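Local atomic coordinates of conserved hypothetical membrane lipoprotein (Ureaplasma parvum, PDB entry 3K63), a protein that is of unknown function but, as a predicted lipid-anchored membrane lipoprotein, probably acts at the cell surface, represented here by its lipoprotein-associated type-17 domain. Residues 84-88 and 89-93. Sequence-based numbering, arbitrary orientation.
Sequences MLTDK and KNNQV
Asp87 grips Lys89 and Asn90, in the turn that follows it, through its side chain, and Asn91 and Gln92 through its backbone. With CG anti to the backbone N (chi1 -177°), its carboxylate is carried over the turn: OD1 takes the N-H of Lys89 at 3.0 Å, on its anti side and 26° out of the carboxylate plane, while OD2 receives a weak bond from Asn90 ND2 at 2.7 Å. Aspartate suits this site because its short side chain can fold forward until OD1 meets that main-chain N-H, and these bonds probably help to compensate the largely buried carboxylate. Its backbone N gives an almost straight bond to Gln92 O at 2.9 Å, and its carbonyl O accepts from Asn91 N at 2.7 Å. Asn91 and Gln92 thus both face Asp87 in a G1 beta bulge, closing the hairpin between strands 79-87 and 93-100. Asn91, first in the bulge, has the left-handed backbone (phi 77°) required there, usually supplied by glycine but also accepted by asparagine. Asn90 OD1, though doubtfully placed, fits an Asx turn to Gln92 N.

Beyond the bulge Val93 and Thr86 form an antiparallel non-hydrogen-bonded pair, their beta-branched side chains on the same face. Val93 CG1 lies 3.4 Å from Met84 CG, an apolar contact that the long, flexible selenomethionine extends with its SE. Lys89, exposed, rests its CB beside Asp87 OD1 and sends its extended chain away from the strand. Phe4 of helix 4-7 and Tyr94 also touch the Asp87 side chain.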
HETATM    1  N   MSE A  84       4.612  -4.586  -7.819  1.00 43.69           N
HETATM    2  CA  MSE A  84       5.227  -5.067  -9.039  1.00 43.27           C
HETATM    3  C   MSE A  84       6.621  -4.460  -8.972  1.00 46.71           C
HETATM    4  O   MSE A  84       6.768  -3.240  -8.908  1.00 47.29           O
HETATM    5  CB  MSE A  84       4.504  -4.562 -10.277  1.00 40.37           C
HETATM    6  CG  MSE A  84       5.112  -5.077 -11.551  1.00 45.15           C
HETATM    7 SE   MSE A  84       4.136  -4.626 -13.141  1.00 64.23          SE
HETATM    8  CE  MSE A  84       4.412  -2.706 -13.046  1.00 52.18           C
ATOM      9  N   LEU A  85       7.639  -5.309  -8.950  1.00 50.11           N
ATOM     10  CA  LEU A  85       9.022  -4.844  -8.868  1.00 51.39           C
ATOM     11  C   LEU A  85       9.778  -5.159 -10.151  1.00 53.86           C
ATOM     12  O   LEU A  85       9.910  -6.328 -10.529  1.00 56.18           O
ATOM     13  CB  LEU A  85       9.716  -5.509  -7.674  1.00 46.45           C
ATOM     14  CG  LEU A  85       8.960  -5.414  -6.345  1.00 47.60           C
ATOM     15  CD1 LEU A  85       9.628  -6.275  -5.293  1.00 48.05           C
ATOM     16  CD2 LEU A  85       8.908  -3.972  -5.897  1.00 47.44           C
ATOM     17  N   THR A  86      10.262  -4.122 -10.828  1.00 51.34           N
ATOM     18  CA  THR A  86      11.011  -4.342 -12.061  1.00 56.11           C
ATOM     19  C   THR A  86      12.510  -4.201 -11.839  1.00 56.02           C
ATOM     20  O   THR A  86      12.983  -3.203 -11.299  1.00 57.00           O
ATOM     21  CB  THR A  86      10.596  -3.370 -13.160  1.00 54.00           C
ATOM     22  OG1 THR A  86       9.198  -3.506 -13.426  1.00 51.22           O
ATOM     23  CG2 THR A  86      11.361  -3.661 -14.431  1.00 51.16           C
ATOM     24  N   ASP A  87      13.244  -5.225 -12.242  1.00 61.52           N
ATOM     25  CA  ASP A  87      14.690  -5.251 -12.106  1.00 63.63           C
ATOM     26  C   ASP A  87      15.172  -4.476 -13.325  1.00 61.74           C
ATOM     27  O   ASP A  87      15.078  -4.959 -14.454  1.00 62.88           O
ATOM     28  CB  ASP A  87      15.178  -6.701 -12.177  1.00 70.17           C
ATOM     29  CG  ASP A  87      16.672  -6.831 -11.961  1.00 74.46           C
ATOM     30  OD1 ASP A  87      17.396  -5.862 -12.284  1.00 69.65           O
ATOM     31  OD2 ASP A  87      17.117  -7.908 -11.483  1.00 73.62           O
ATOM     32  N   LYS A  88      15.678  -3.271 -13.105  1.00 66.08           N
ATOM     33  CA  LYS A  88      16.129  -2.438 -14.204  1.00 65.80           C
ATOM     34  C   LYS A  88      17.352  -2.906 -14.983  1.00 68.06           C
ATOM     35  O   LYS A  88      17.641  -2.367 -16.049  1.00 70.19           O
ATOM     36  CB  LYS A  88      16.325  -1.005 -13.703  1.00 60.27           C
ATOM     37  CG  LYS A  88      15.010  -0.310 -13.418  1.00 57.96           C
ATOM     38  CD  LYS A  88      15.194   1.146 -13.022  1.00 57.46           C
ATOM     39  CE  LYS A  88      13.852   1.873 -12.958  1.00 54.28           C
ATOM     40  NZ  LYS A  88      14.008   3.258 -12.419  1.00 55.49           N
ATOM     41  N   LYS A  89      18.071  -3.897 -14.470  1.00 68.82           N
ATOM     42  CA  LYS A  89      19.243  -4.394 -15.192  1.00 72.61           C
ATOM     43  C   LYS A  89      18.755  -5.314 -16.312  1.00 73.70           C
ATOM     44  O   LYS A  89      18.856  -4.981 -17.494  1.00 73.51           O
ATOM     45  CB  LYS A  89      20.183  -5.160 -14.249  1.00 77.31           C
ATOM     46  CG  LYS A  89      21.392  -5.786 -14.939  1.00 83.93           C
ATOM     47  CD  LYS A  89      22.352  -6.466 -13.958  1.00 93.23           C
ATOM     48  CE  LYS A  89      23.615  -6.962 -14.686  1.00103.02           C
ATOM     49  NZ  LYS A  89      24.629  -7.630 -13.801  1.00 94.69           N
ATOM     50  N   ASN A  90      18.185  -6.450 -15.915  1.00 70.96           N
ATOM     51  CA  ASN A  90      17.656  -7.466 -16.827  1.00 69.96           C
ATOM     52  C   ASN A  90      16.266  -7.178 -17.403  1.00 71.24           C
ATOM     53  O   ASN A  90      15.886  -7.758 -18.415  1.00 73.14           O
ATOM     54  CB  ASN A  90      17.600  -8.801 -16.101  1.00 74.92           C
ATOM     55  CG  ASN A  90      16.932  -8.688 -14.748  1.00 76.52           C
ATOM     56  OD1 ASN A  90      15.908  -8.019 -14.604  1.00 73.28           O
ATOM     57  ND2 ASN A  90      17.508  -9.344 -13.744  1.00 77.01           N
ATOM     58  N   ASN A  91      15.519  -6.302 -16.735  1.00 68.78           N
ATOM     59  CA  ASN A  91      14.153  -5.909 -17.111  1.00 65.25           C
ATOM     60  C   ASN A  91      13.097  -6.963 -16.754  1.00 67.82           C
ATOM     61  O   ASN A  91      12.006  -6.978 -17.323  1.00 73.38           O
ATOM     62  CB  ASN A  91      14.039  -5.583 -18.611  1.00 65.96           C
ATOM     63  CG  ASN A  91      13.121  -4.385 -18.876  1.00 70.37           C
ATOM     64  OD1 ASN A  91      13.223  -3.362 -18.198  1.00 78.79           O
ATOM     65  ND2 ASN A  91      12.239  -4.501 -19.867  1.00 66.05           N
ATOM     66  N   GLN A  92      13.407  -7.836 -15.805  1.00 63.67           N
ATOM     67  CA  GLN A  92      12.458  -8.870 -15.403  1.00 68.37           C
ATOM     68  C   GLN A  92      11.516  -8.269 -14.366  1.00 62.90           C
ATOM     69  O   GLN A  92      11.932  -7.468 -13.528  1.00 60.35           O
ATOM     70  CB  GLN A  92      13.197 -10.075 -14.802  1.00 70.52           C
ATOM     71  CG  GLN A  92      12.852 -11.440 -15.431  1.00 73.30           C
ATOM     72  CD  GLN A  92      11.755 -12.213 -14.684  1.00 79.61           C
ATOM     73  OE1 GLN A  92      10.568 -12.123 -15.024  1.00 81.55           O
ATOM     74  NE2 GLN A  92      12.153 -12.970 -13.653  1.00 74.51           N
ATOM     75  N   VAL A  93      10.250  -8.662 -14.433  1.00 61.56           N
ATOM     76  CA  VAL A  93       9.217  -8.176 -13.518  1.00 60.99           C
ATOM     77  C   VAL A  93       8.917  -9.185 -12.396  1.00 58.68           C
ATOM     78  O   VAL A  93       8.648 -10.361 -12.667  1.00 54.97           O
ATOM     79  CB  VAL A  93       7.910  -7.921 -14.290  1.00 57.39           C
ATOM     80  CG1 VAL A  93       6.834  -7.395 -13.348  1.00 54.14           C
ATOM     81  CG2 VAL A  93       8.169  -6.971 -15.439  1.00 53.58           C
TER